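Local coordinates for protein short chain dehydrogenase (Salmonella typhi, PDB 3G1T) that probably catalyses NAD(P)-dependent oxidation or reduction of a substrate not yet identified, at residues A[189-194]-A[233-238]; A[96-101]-A[147-152]; A[173-178]-A[240-245]; A[195-200]-A[225-230]; A[7-12]-A[35-40]. One frame throughout, in Å; residues are numbered along the deposited sequence.

Interaction 1. Residues A[189-194]-A[233-238]. With MG (magnesium ion), chain B.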
# COMPACT_ATOMS: atom_id res chain seq x y z
N SER A 189 17.36 8.28 17.37
CA SER A 189 18.65 7.74 16.90
C SER A 189 18.48 6.84 15.67
O SER A 189 19.48 6.47 15.03
CB SER A 189 19.31 6.92 18.00
OG SER A 189 18.50 5.80 18.37
N LEU A 190 17.22 6.60 15.30
CA LEU A 190 16.87 5.69 14.16
C LEU A 190 16.45 6.46 12.95
O LEU A 190 15.46 7.19 12.98
CB LEU A 190 15.68 4.79 14.56
CG LEU A 190 15.20 3.71 13.56
CD1 LEU A 190 16.30 2.70 12.88
CD2 LEU A 190 14.00 2.94 14.28
N ARG A 191 17.18 6.24 11.82
CA ARG A 191 16.76 6.78 10.55
C ARG A 191 16.16 5.69 9.65
O ARG A 191 16.46 4.46 9.83
CB ARG A 191 17.91 7.46 9.85
CG ARG A 191 19.05 6.51 9.49
CD ARG A 191 20.25 7.33 9.03
NE ARG A 191 21.44 6.51 8.61
CZ ARG A 191 22.29 5.91 9.44
NH1 ARG A 191 23.34 5.20 8.95
NH2 ARG A 191 22.12 6.00 10.75
N VAL A 192 15.25 6.13 8.79
CA VAL A 192 14.42 5.08 8.03
C VAL A 192 14.29 5.56 6.63
O VAL A 192 13.81 6.67 6.42
CB VAL A 192 12.97 4.98 8.63
CG1 VAL A 192 12.19 3.81 8.01
CG2 VAL A 192 13.03 4.91 10.18
N ASN A 193 14.58 4.71 5.63
CA ASN A 193 14.60 5.24 4.25
C ASN A 193 14.32 4.11 3.29
O ASN A 193 14.29 2.98 3.74
CB ASN A 193 15.99 5.74 3.90
CG ASN A 193 16.34 7.00 4.67
OD1 ASN A 193 15.84 8.08 4.33
ND2 ASN A 193 17.22 6.87 5.69
N CYS A 194 13.99 4.45 2.05
CA CYS A 194 13.90 3.37 1.01
C CYS A 194 15.01 3.40 -0.03
O CYS A 194 15.56 4.50 -0.33
CB CYS A 194 12.60 3.56 0.24
SG CYS A 194 11.12 2.94 1.15
N ASP A 233 27.85 5.97 8.76
CA ASP A 233 27.49 7.20 9.43
C ASP A 233 27.37 8.40 8.47
O ASP A 233 26.86 9.45 8.91
CB ASP A 233 28.60 7.56 10.45
CG ASP A 233 28.52 6.72 11.70
OD1 ASP A 233 27.51 6.04 11.94
OD2 ASP A 233 29.53 6.74 12.46
N ASP A 234 27.82 8.29 7.19
CA ASP A 234 27.75 9.44 6.23
C ASP A 234 26.32 9.83 5.86
O ASP A 234 26.06 10.94 5.38
CB ASP A 234 28.56 9.16 4.98
CG ASP A 234 30.09 9.09 5.28
OD1 ASP A 234 30.57 9.89 6.13
OD2 ASP A 234 30.82 8.21 4.77
N SER A 235 25.39 8.91 6.13
CA SER A 235 23.96 9.16 5.80
C SER A 235 23.15 9.52 7.07
O SER A 235 21.92 9.55 7.02
CB SER A 235 23.32 7.90 5.19
OG SER A 235 23.36 6.80 6.10
N ARG A 236 23.84 9.73 8.19
CA ARG A 236 23.11 9.74 9.48
C ARG A 236 22.09 10.89 9.57
O ARG A 236 21.14 10.82 10.37
CB ARG A 236 24.08 9.84 10.69
CG ARG A 236 24.76 11.15 10.81
CD ARG A 236 25.71 11.10 12.06
NE ARG A 236 24.93 10.64 13.21
CZ ARG A 236 25.40 9.82 14.15
NH1 ARG A 236 26.69 9.45 14.17
NH2 ARG A 236 24.61 9.42 15.10
N ARG A 237 22.25 11.95 8.80
CA ARG A 237 21.24 13.04 8.86
C ARG A 237 20.01 12.87 7.94
O ARG A 237 19.19 13.83 7.83
CB ARG A 237 21.93 14.36 8.51
CG ARG A 237 22.90 14.78 9.66
CD ARG A 237 23.94 15.90 9.36
NE ARG A 237 24.83 15.67 8.19
CZ ARG A 237 25.87 14.81 8.06
NH1 ARG A 237 26.27 13.91 9.00
NH2 ARG A 237 26.54 14.83 6.88
N LYS A 238 19.94 11.72 7.25
CA LYS A 238 18.93 11.53 6.18
C LYS A 238 17.94 10.49 6.66
O LYS A 238 18.31 9.38 7.06
CB LYS A 238 19.58 11.04 4.82
CG LYS A 238 20.71 11.91 4.37
CD LYS A 238 20.22 12.95 3.43
CE LYS A 238 21.34 13.98 3.06
NZ LYS A 238 22.41 13.54 2.06
MG MG B . 30.20 5.50 13.96
O HOH W 1 25.40 4.53 10.94
O HOH W 2 28.13 5.39 14.50
O HOH W 3 30.19 3.87 12.83

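Interaction 2. Residues A[96-101]-A[147-152]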
# COMPACT_ATOMS: atom_id res chain seq x y z
N ASP A 96 22.32 -2.51 14.62
CA ASP A 96 22.67 -1.27 13.94
C ASP A 96 21.97 -1.03 12.60
O ASP A 96 21.93 0.10 12.15
CB ASP A 96 24.21 -1.20 13.78
CG ASP A 96 24.90 -1.10 15.16
OD1 ASP A 96 24.63 -0.18 15.95
OD2 ASP A 96 25.62 -2.05 15.52
N GLY A 97 21.45 -2.10 11.98
CA GLY A 97 20.79 -1.89 10.68
C GLY A 97 19.91 -3.08 10.45
O GLY A 97 20.14 -4.19 10.95
N VAL A 98 18.90 -2.80 9.62
CA VAL A 98 17.94 -3.81 9.05
C VAL A 98 17.71 -3.41 7.63
O VAL A 98 17.27 -2.27 7.33
CB VAL A 98 16.62 -3.81 9.83
CG1 VAL A 98 15.62 -4.73 9.14
CG2 VAL A 98 16.86 -4.37 11.26
N LEU A 99 18.09 -4.32 6.69
CA LEU A 99 17.86 -4.08 5.28
C LEU A 99 16.84 -5.11 4.87
O LEU A 99 17.08 -6.33 4.92
CB LEU A 99 19.19 -4.30 4.54
CG LEU A 99 19.07 -4.26 3.02
CD1 LEU A 99 18.49 -2.99 2.48
CD2 LEU A 99 20.42 -4.62 2.41
N HIS A 100 15.70 -4.61 4.41
CA HIS A 100 14.63 -5.52 3.93
C HIS A 100 14.80 -5.60 2.45
O HIS A 100 14.45 -4.65 1.75
CB HIS A 100 13.25 -4.87 4.23
CG HIS A 100 12.85 -4.87 5.68
ND1 HIS A 100 12.53 -6.03 6.36
CD2 HIS A 100 12.61 -3.85 6.55
CE1 HIS A 100 12.19 -5.72 7.60
NE2 HIS A 100 12.23 -4.41 7.73
N ASN A 101 15.27 -6.76 1.97
CA ASN A 101 15.36 -6.98 0.54
C ASN A 101 14.33 -8.03 0.09
O ASN A 101 14.06 -8.12 -1.09
CB ASN A 101 16.72 -7.57 0.18
CG ASN A 101 17.86 -6.75 0.59
OD1 ASN A 101 18.22 -5.77 -0.09
ND2 ASN A 101 18.56 -7.23 1.62
N GLY A 147 20.93 3.92 14.42
CA GLY A 147 20.32 2.74 13.75
C GLY A 147 19.83 3.14 12.37
O GLY A 147 19.47 4.30 12.10
N SER A 148 19.82 2.18 11.44
CA SER A 148 19.38 2.52 10.02
C SER A 148 18.48 1.35 9.51
O SER A 148 18.89 0.19 9.52
CB SER A 148 20.58 2.68 9.09
OG SER A 148 20.15 2.96 7.74
N LEU A 149 17.24 1.68 9.18
CA LEU A 149 16.21 0.69 8.72
C LEU A 149 15.94 1.09 7.23
O LEU A 149 15.70 2.27 6.89
CB LEU A 149 14.95 0.90 9.57
CG LEU A 149 13.65 0.18 9.12
CD1 LEU A 149 13.89 -1.32 9.21
CD2 LEU A 149 12.56 0.55 10.08
N VAL A 150 16.09 0.10 6.35
CA VAL A 150 16.03 0.38 4.94
C VAL A 150 14.98 -0.56 4.36
O VAL A 150 15.03 -1.78 4.63
CB VAL A 150 17.41 0.13 4.25
CG1 VAL A 150 17.22 0.29 2.68
CG2 VAL A 150 18.44 1.21 4.83
N PHE A 151 14.07 -0.00 3.57
CA PHE A 151 13.10 -0.82 2.79
C PHE A 151 13.47 -0.82 1.33
O PHE A 151 14.12 0.08 0.84
CB PHE A 151 11.66 -0.28 2.96
CG PHE A 151 11.13 -0.36 4.38
CD1 PHE A 151 10.52 -1.52 4.87
CD2 PHE A 151 11.30 0.76 5.24
CE1 PHE A 151 9.98 -1.61 6.21
CE2 PHE A 151 10.78 0.67 6.58
CZ PHE A 151 10.15 -0.44 7.07
N THR A 152 13.01 -1.87 0.61
CA THR A 152 13.19 -1.94 -0.86
C THR A 152 11.95 -1.43 -1.57
O THR A 152 10.83 -1.88 -1.32
CB THR A 152 13.50 -3.40 -1.25
OG1 THR A 152 14.67 -3.83 -0.57
CG2 THR A 152 13.74 -3.43 -2.81
O HOH W 4 17.18 -4.29 -1.92

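Interaction 3. Residues A[173-178]-A[240-245]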
# COMPACT_ATOMS: atom_id res chain seq x y z
N ALA A 173 2.72 1.11 -0.87
CA ALA A 173 2.47 0.88 0.59
C ALA A 173 3.78 0.91 1.37
O ALA A 173 3.86 1.40 2.55
CB ALA A 173 1.78 -0.50 0.82
N THR A 174 4.84 0.38 0.74
CA THR A 174 6.14 0.38 1.40
C THR A 174 6.66 1.83 1.60
O THR A 174 7.21 2.16 2.71
CB THR A 174 7.18 -0.40 0.51
OG1 THR A 174 6.73 -1.76 0.40
CG2 THR A 174 8.55 -0.38 1.23
N GLU A 175 6.53 2.72 0.58
CA GLU A 175 6.89 4.19 0.77
C GLU A 175 6.09 4.85 1.92
O GLU A 175 6.66 5.53 2.76
CB GLU A 175 6.69 4.99 -0.55
CG GLU A 175 7.64 4.35 -1.69
CD GLU A 175 9.09 4.85 -1.63
OE1 GLU A 175 9.44 5.53 -0.62
OE2 GLU A 175 9.87 4.59 -2.62
N GLY A 176 4.79 4.64 1.94
CA GLY A 176 3.96 5.12 3.04
C GLY A 176 4.42 4.65 4.42
O GLY A 176 4.57 5.46 5.40
N MET A 177 4.66 3.35 4.53
CA MET A 177 5.00 2.78 5.85
C MET A 177 6.39 3.27 6.25
O MET A 177 6.63 3.64 7.42
CB MET A 177 4.87 1.27 5.76
CG MET A 177 5.68 0.43 6.74
SD MET A 177 5.54 -1.42 6.50
CE MET A 177 6.16 -1.71 4.87
N MET A 178 7.32 3.38 5.29
CA MET A 178 8.61 3.99 5.55
C MET A 178 8.46 5.46 6.03
O MET A 178 9.07 5.83 7.07
CB MET A 178 9.51 4.01 4.31
CG MET A 178 10.86 4.90 4.45
SD MET A 178 10.84 6.62 4.17
CE MET A 178 10.55 6.50 2.28
N GLY A 240 13.44 9.48 6.09
CA GLY A 240 12.21 9.73 5.35
C GLY A 240 12.34 9.80 3.83
O GLY A 240 11.37 10.22 3.19
N MET A 241 13.48 9.42 3.28
CA MET A 241 13.76 9.66 1.85
C MET A 241 13.73 8.34 1.07
O MET A 241 13.91 7.30 1.65
CB MET A 241 15.13 10.33 1.66
CG MET A 241 15.20 11.74 2.28
SD MET A 241 16.80 12.58 2.30
CE MET A 241 17.21 12.74 0.56
N THR A 242 13.57 8.45 -0.24
CA THR A 242 13.63 7.26 -1.08
C THR A 242 14.67 7.54 -2.16
O THR A 242 14.64 8.58 -2.82
CB THR A 242 12.16 6.89 -1.60
OG1 THR A 242 12.31 5.68 -2.43
CG2 THR A 242 11.52 8.03 -2.37
N PHE A 243 15.68 6.66 -2.24
CA PHE A 243 16.86 6.86 -3.08
C PHE A 243 16.91 5.92 -4.25
O PHE A 243 16.61 4.72 -4.12
CB PHE A 243 18.15 6.64 -2.29
CG PHE A 243 18.31 7.61 -1.09
CD1 PHE A 243 18.88 8.87 -1.28
CD2 PHE A 243 17.87 7.22 0.19
CE1 PHE A 243 19.07 9.77 -0.15
CE2 PHE A 243 17.97 8.13 1.30
CZ PHE A 243 18.60 9.34 1.14
N ASP A 244 17.31 6.46 -5.40
CA ASP A 244 17.57 5.61 -6.58
C ASP A 244 19.03 5.20 -6.69
O ASP A 244 19.92 6.06 -6.70
CB ASP A 244 17.21 6.32 -7.87
CG ASP A 244 15.70 6.44 -8.10
OD1 ASP A 244 15.32 7.10 -9.09
OD2 ASP A 244 14.91 5.87 -7.35
N ALA A 245 19.27 3.91 -6.66
CA ALA A 245 20.62 3.35 -6.94
C ALA A 245 21.16 3.74 -8.33
O ALA A 245 22.39 3.88 -8.51
CB ALA A 245 20.60 1.84 -6.75

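Interaction 4. Residues A[195-200]-A[225-230]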
# COMPACT_ATOMS: atom_id res chain seq x y z
N ILE A 195 15.30 2.23 -0.60
CA ILE A 195 16.18 2.12 -1.81
C ILE A 195 15.41 1.47 -2.99
O ILE A 195 14.76 0.42 -2.81
CB ILE A 195 17.45 1.27 -1.51
CG1 ILE A 195 18.39 2.00 -0.58
CG2 ILE A 195 18.25 0.93 -2.88
CD1 ILE A 195 19.81 1.41 -0.50
N ASN A 196 15.48 2.14 -4.14
CA ASN A 196 15.01 1.58 -5.44
C ASN A 196 16.23 1.06 -6.20
O ASN A 196 16.99 1.88 -6.73
CB ASN A 196 14.29 2.66 -6.25
CG ASN A 196 14.03 2.21 -7.70
OD1 ASN A 196 13.93 1.01 -7.97
ND2 ASN A 196 13.99 3.17 -8.65
N PRO A 197 16.41 -0.28 -6.29
CA PRO A 197 17.66 -0.70 -6.93
C PRO A 197 17.71 -0.31 -8.41
O PRO A 197 18.80 -0.26 -8.96
CB PRO A 197 17.69 -2.23 -6.78
CG PRO A 197 16.37 -2.64 -6.42
CD PRO A 197 15.60 -1.42 -5.87
N GLY A 198 16.56 -0.03 -9.04
CA GLY A 198 16.53 0.21 -10.52
C GLY A 198 16.70 -1.16 -11.17
O GLY A 198 16.82 -2.21 -10.49
N GLY A 199 16.67 -1.14 -12.49
CA GLY A 199 16.85 -2.40 -13.25
C GLY A 199 18.22 -3.06 -12.99
O GLY A 199 19.26 -2.55 -13.43
N THR A 200 18.21 -4.23 -12.34
CA THR A 200 19.48 -4.86 -11.93
C THR A 200 19.40 -6.30 -12.36
O THR A 200 18.29 -6.86 -12.46
CB THR A 200 19.64 -4.75 -10.37
OG1 THR A 200 19.54 -3.38 -9.99
CG2 THR A 200 20.95 -5.34 -9.84
N PRO A 225 27.24 0.95 -3.70
CA PRO A 225 27.65 2.18 -2.95
C PRO A 225 26.48 2.77 -2.15
O PRO A 225 26.67 3.16 -0.98
CB PRO A 225 28.13 3.14 -4.06
CG PRO A 225 28.74 2.18 -5.10
CD PRO A 225 27.84 0.90 -5.06
N LEU A 226 25.29 2.81 -2.73
CA LEU A 226 24.18 3.33 -2.01
C LEU A 226 23.81 2.49 -0.79
O LEU A 226 23.50 3.08 0.25
CB LEU A 226 22.96 3.50 -2.98
CG LEU A 226 21.69 4.01 -2.32
CD1 LEU A 226 21.93 5.49 -1.93
CD2 LEU A 226 20.50 3.98 -3.31
N TYR A 227 23.82 1.15 -0.92
CA TYR A 227 23.59 0.23 0.18
C TYR A 227 24.53 0.37 1.33
O TYR A 227 24.09 0.30 2.48
CB TYR A 227 23.62 -1.23 -0.36
CG TYR A 227 22.34 -1.56 -1.15
CD1 TYR A 227 21.35 -2.33 -0.57
CD2 TYR A 227 22.15 -1.10 -2.49
CE1 TYR A 227 20.16 -2.64 -1.23
CE2 TYR A 227 20.96 -1.46 -3.20
CZ TYR A 227 20.01 -2.22 -2.55
OH TYR A 227 18.85 -2.58 -3.16
N LEU A 228 25.82 0.59 1.02
CA LEU A 228 26.85 0.91 2.01
C LEU A 228 26.58 2.30 2.64
O LEU A 228 26.62 2.41 3.90
CB LEU A 228 28.26 1.00 1.33
CG LEU A 228 28.80 -0.41 1.19
CD1 LEU A 228 29.94 -0.39 0.09
CD2 LEU A 228 29.24 -1.00 2.63
N TRP A 229 26.31 3.31 1.80
CA TRP A 229 26.12 4.70 2.31
C TRP A 229 24.98 4.76 3.35
O TRP A 229 25.14 5.34 4.44
CB TRP A 229 25.82 5.59 1.13
CG TRP A 229 25.65 7.02 1.56
CD1 TRP A 229 26.65 7.91 1.94
CD2 TRP A 229 24.43 7.73 1.62
NE1 TRP A 229 26.08 9.15 2.24
CE2 TRP A 229 24.72 9.05 2.08
CE3 TRP A 229 23.10 7.37 1.34
CZ2 TRP A 229 23.73 10.04 2.22
CZ3 TRP A 229 22.10 8.33 1.51
CH2 TRP A 229 22.43 9.65 1.96
N LEU A 230 23.86 4.10 3.07
CA LEU A 230 22.74 4.14 4.06
C LEU A 230 23.00 3.43 5.37
O LEU A 230 22.32 3.73 6.34
CB LEU A 230 21.41 3.64 3.46
CG LEU A 230 20.72 4.65 2.54
CD1 LEU A 230 19.51 3.98 1.90
CD2 LEU A 230 20.22 5.94 3.25

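Interaction 5. Residues A[7-12]-A[35-40]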
# COMPACT_ATOMS: atom_id res chain seq x y z
N PRO A 7 33.96 4.74 0.53
CA PRO A 7 34.28 4.79 1.96
C PRO A 7 35.46 3.89 2.31
O PRO A 7 35.80 2.95 1.56
CB PRO A 7 33.04 4.20 2.60
CG PRO A 7 32.49 3.27 1.64
CD PRO A 7 32.77 3.90 0.29
N LYS A 8 36.07 4.19 3.44
CA LYS A 8 37.02 3.29 4.07
C LYS A 8 36.49 1.85 4.32
O LYS A 8 35.28 1.63 4.53
CB LYS A 8 37.47 3.94 5.40
CG LYS A 8 38.29 5.22 5.15
CD LYS A 8 39.18 5.47 6.32
CE LYS A 8 39.15 6.88 6.73
NZ LYS A 8 39.88 7.64 5.77
N GLN A 9 37.42 0.90 4.33
CA GLN A 9 37.11 -0.50 4.41
C GLN A 9 36.52 -0.88 5.73
O GLN A 9 35.92 -1.93 5.83
CB GLN A 9 38.40 -1.35 4.05
CG GLN A 9 38.07 -2.75 3.53
CD GLN A 9 37.29 -2.74 2.24
OE1 GLN A 9 37.63 -2.04 1.32
NE2 GLN A 9 36.18 -3.51 2.20
N ASP A 10 36.65 0.00 6.75
CA ASP A 10 36.08 -0.28 8.05
C ASP A 10 34.90 0.63 8.36
O ASP A 10 34.50 0.78 9.52
CB ASP A 10 37.14 -0.22 9.16
CG ASP A 10 37.80 1.10 9.27
OD1 ASP A 10 37.62 1.94 8.38
OD2 ASP A 10 38.49 1.28 10.29
N LEU A 11 34.26 1.16 7.30
CA LEU A 11 32.97 1.90 7.52
C LEU A 11 32.01 1.25 8.51
O LEU A 11 31.44 1.97 9.37
CB LEU A 11 32.26 2.11 6.18
CG LEU A 11 30.97 2.98 6.15
CD1 LEU A 11 31.36 4.47 6.38
CD2 LEU A 11 30.19 2.75 4.89
N LEU A 12 31.77 -0.08 8.37
CA LEU A 12 30.71 -0.75 9.14
C LEU A 12 31.27 -1.60 10.31
O LEU A 12 30.60 -2.44 10.90
CB LEU A 12 29.85 -1.59 8.14
CG LEU A 12 29.16 -0.70 7.09
CD1 LEU A 12 28.26 -1.72 6.21
CD2 LEU A 12 28.31 0.50 7.69
N ALA A 35 29.63 -7.46 5.27
CA ALA A 35 30.70 -8.23 5.96
C ALA A 35 32.10 -7.74 5.52
O ALA A 35 33.01 -7.55 6.37
CB ALA A 35 30.49 -9.71 5.75
N ARG A 36 32.30 -7.49 4.23
CA ARG A 36 33.58 -6.97 3.74
C ARG A 36 33.97 -5.58 4.24
O ARG A 36 35.19 -5.28 4.36
CB ARG A 36 33.60 -7.02 2.22
CG ARG A 36 33.70 -8.45 1.64
CD ARG A 36 33.28 -8.49 0.14
NE ARG A 36 33.29 -9.88 -0.36
CZ ARG A 36 32.59 -10.32 -1.42
NH1 ARG A 36 31.79 -9.50 -2.06
NH2 ARG A 36 32.65 -11.61 -1.79
N TYR A 37 32.97 -4.76 4.59
CA TYR A 37 33.23 -3.46 5.24
C TYR A 37 33.14 -3.57 6.76
O TYR A 37 32.90 -2.56 7.39
CB TYR A 37 32.30 -2.33 4.71
CG TYR A 37 32.77 -1.86 3.35
CD1 TYR A 37 33.52 -0.70 3.22
CD2 TYR A 37 32.55 -2.64 2.20
CE1 TYR A 37 34.01 -0.26 1.96
CE2 TYR A 37 33.02 -2.24 0.93
CZ TYR A 37 33.76 -1.05 0.82
OH TYR A 37 34.22 -0.64 -0.43
N GLY A 38 33.34 -4.74 7.35
CA GLY A 38 33.48 -4.90 8.84
C GLY A 38 32.24 -5.16 9.64
O GLY A 38 32.33 -5.46 10.86
N ALA A 39 31.07 -5.24 8.96
CA ALA A 39 29.81 -5.60 9.68
C ALA A 39 29.73 -6.96 10.29
O ALA A 39 30.33 -7.91 9.77
CB ALA A 39 28.59 -5.39 8.79
N THR A 40 28.96 -7.07 11.38
CA THR A 40 28.53 -8.38 11.87
C THR A 40 27.13 -8.63 11.24
O THR A 40 26.13 -7.99 11.61
CB THR A 40 28.45 -8.44 13.38
OG1 THR A 40 29.76 -8.33 13.91
CG2 THR A 40 27.85 -9.82 13.84
O HOH W 5 35.02 1.75 -0.84

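Interaction 1. Residues A[189-194]-A[233-238]
S235 OG is gripped from several directions: R191 NE gives it a 3.2 Å hydrogen bond, bent to 137° at the hydrogen, and its single proton is within bonding range of the backbone oxygens of W229 and G232, which must share it. This ties strand 190-196 of the Rossmann-type parallel sheet to the 3-10 segment and type I turn leading from helix 224-231 toward the last strand. R191 reaches the turn with CG between its backbone N and carbonyl carbon (chi1 63°) and the chain extended to NE. S235 OG lies tilted from the guanidinium plane, whereas R236 CA lies over one guanidinium face, toward its rim. NH2 also bonds the A146 carbonyl. NH1 binds a water at 2.9 Å in the guanidinium plane, and that water can donate to D233 OD1. Carboxylate and guanidinium thus appear bridged rather than in direct contact, while D233 OD2 coordinates a magnesium ion at 2.1 Å. Two residues further, on the same side of the strand, N193 puts its amide beside K238, with OD1 taken by the N-H of M241. Its ND2 donates almost straight, at 170°, to K238 O, 3.1 Å away and above that carbonyl's plane.

Interaction 2. Residues A[96-101]-A[147-152]
The rings of H100 and F151 lie side by side and point the same way, their planes 18° apart but slid so far that they barely overlap, with centroids separated by 5.0 Å. The closest approach is H100 CD2 to F151 CE1, 3.5 Å, oblique to both rings. V98 CG1 lies over one face of the imidazole, displaced toward its rim, and L149 CD1 meets NE2 obliquely; the hydrogen bond of that nitrogen goes to T134 OG1 on helix 116-142. Behind the rings the two backbones run parallel, with strand axes 4.7 Å apart and only 5° between their directions. These are the central strands of the Rossmann-type sheet, 97-99 and 147-152. Their bonds zigzag between V98 and its neighbours: V98 N donates to S148 O, and V98 O accepts from V150 N at 2.8 Å. On one face of the sheet V98 and L149 pair; on the other, L99 CD1 rests 3.5 Å from V150 CG1. At the C-terminal ends T152 OG1 donates to H100 O, although the 2.5 Å separation is short enough to be doubtful in detail. A water joins the same hydroxyl to N101 OD1, and N101 ND2 bonds the T20 carbonyl. N101 opens the Asn-Ala-Gly sequence common in this family, and T152 O accepts from K171 NZ.

Interaction 3. Residues A[173-178]-A[240-245]
T242 OG1 donates a 2.7 Å hydrogen bond to E175 OE2, arriving on the syn side of the carboxylate, the side of the other oxygen. The two side chains cross at about a right angle, and T242 CB comes within 3.2 Å of E175 OE1, so the threonine sits across the mouth of the carboxylate. Bending of E175 at chi2 (-82°) swings its end from the helix toward the strand. One turn further along the helix, M178 lies against the backbone of G240 and M241. Its chain, with CG anti to the backbone N (chi1 170°), is bent at both following torsions. The sulfur SD is 3.5 Å from G240 C, and the methyl CE is equally close, 3.5 Å, to M241 O. In the second shell R158 clamps the polar pair: its NE forms a salt bridge with E175 OE2, and its NH2 bonds T242 OG1. S153 OG also bonds E175 OE2. Together the R158 salt bridge and the S153 bond would probably favour the ionised carboxylate. Further out, the backbones of G240, M241 and F243 bond strand 190-196, while on the helix A173 and M177 pack on T169 of the second subunit. The arrangement is that of a Rossmann-type sheet whose edge strand 242-244 is flanked by helix 165-185, the helix that in relatives typically helps form the four-helix dimer interface.

Interaction 4. Residues A[195-200]-A[225-230]
I195 drives its CD1 methyl straight onto the ring of Y227: the carbon stands 3.8 Å from the ring centroid and only 5° off the normal, a clear CH-pi contact over the face. The branch that reaches there is CG1, placed beside the backbone N (chi1 -70°) and continued outward by an extended chi2. The other branch, CG2, slides toward the phenol end, 3.6 Å from Y227 CZ, so the isoleucine spans the ring from centre to hydroxyl while the two side chains cross at a slant. L226 meets I195 tip to tip, its CG 3.7 Å from CD1. L230 instead runs past in the opposite direction, and its CD1 approaches I195 CG1 to 3.4 Å, closer than usual for two carbons; because L230 has a second conformer, that tightness is doubtful. Helix 224-231 thus packs against strand 190-196 within a beta-alpha-beta crossover to the parallel neighbour 242-244, the helix coming between the two strands in sequence and lying on one face of the sheet. Where the strand ends, P197 CB lies 3.8 Å from Y227 OH. P197 and G198 match the Pro-Gly motif of the family, which in relatives lies beside the nicotinamide. An Asx turn shapes this exit: N196 OD1 accepts the G198 N-H at 3.0 Å, the donor standing well above the plane of the amide carbonyl. N196 ND2 is held by D244 OD2.

Interaction 5. Residues A[7-12]-A[35-40]
Y37 and L12 make the tight part of the contact. On the inner side L12 N bonds Y37 O at 2.9 Å, and L12 CB lies 4.1 Å from A39 CB; there L12 also packs on L228 and M231, and Y37 on L228 of helix 224-231. The ring's edge is walled by backbone, with K8 O 3.2 Å from Y37 CD1 and P7 O near the same plane. Q9 closes the ring from the exposed side: NE2 stands 3.5 Å above the plane of the Y37 ring, over its centre, with amide and ring planes 37° apart. The same nitrogen donates to R36 O, 3.0 Å away and nearly straight at 170°, which helps set the rotation of the amide. A bend at chi2 (63°) folds the glutamine back to reach both partners, although its CB points away from the other segment. The outer side is looser. The P7 side chain meets the ring at CG, 3.9 Å from Y37 CE1, and a water links P7 O to Y37 OH. R36 turns its guanidinium outward to a salt bridge with E61, while the side chains of K8 and D10 point away. G38, at positive phi, brings the chain round beside L12: as the C-prime residue it completes a Schellman motif, G38 N to A35 O and A39 N to Y34 O, which ends the first helix of the Rossmann-type fold.

Overall arrangement
From the N terminus, interaction 5 closes first, folding the leading arm 7-12 onto the end of helix 25-36. Interaction 2 follows in series, joining strands 97-99 and 147-152 across the intervening helix 116-142. The remaining three are nested without crossing. Interaction 3 opens on helix 165-185 and closes at the last strand; inside it interaction 1 links strand 190-196 to the loop 233-238, and innermost interaction 4 sets the end of that strand against helix 224-231. Backbone bonds between neighbouring strands connect interactions 2, 1 and 3 across one sheet, while L228 touches Y37, L11 and L12, bringing interaction 4 against interaction 5. Interactions 3 and 5 stand apart, centres about 24 Å from each other.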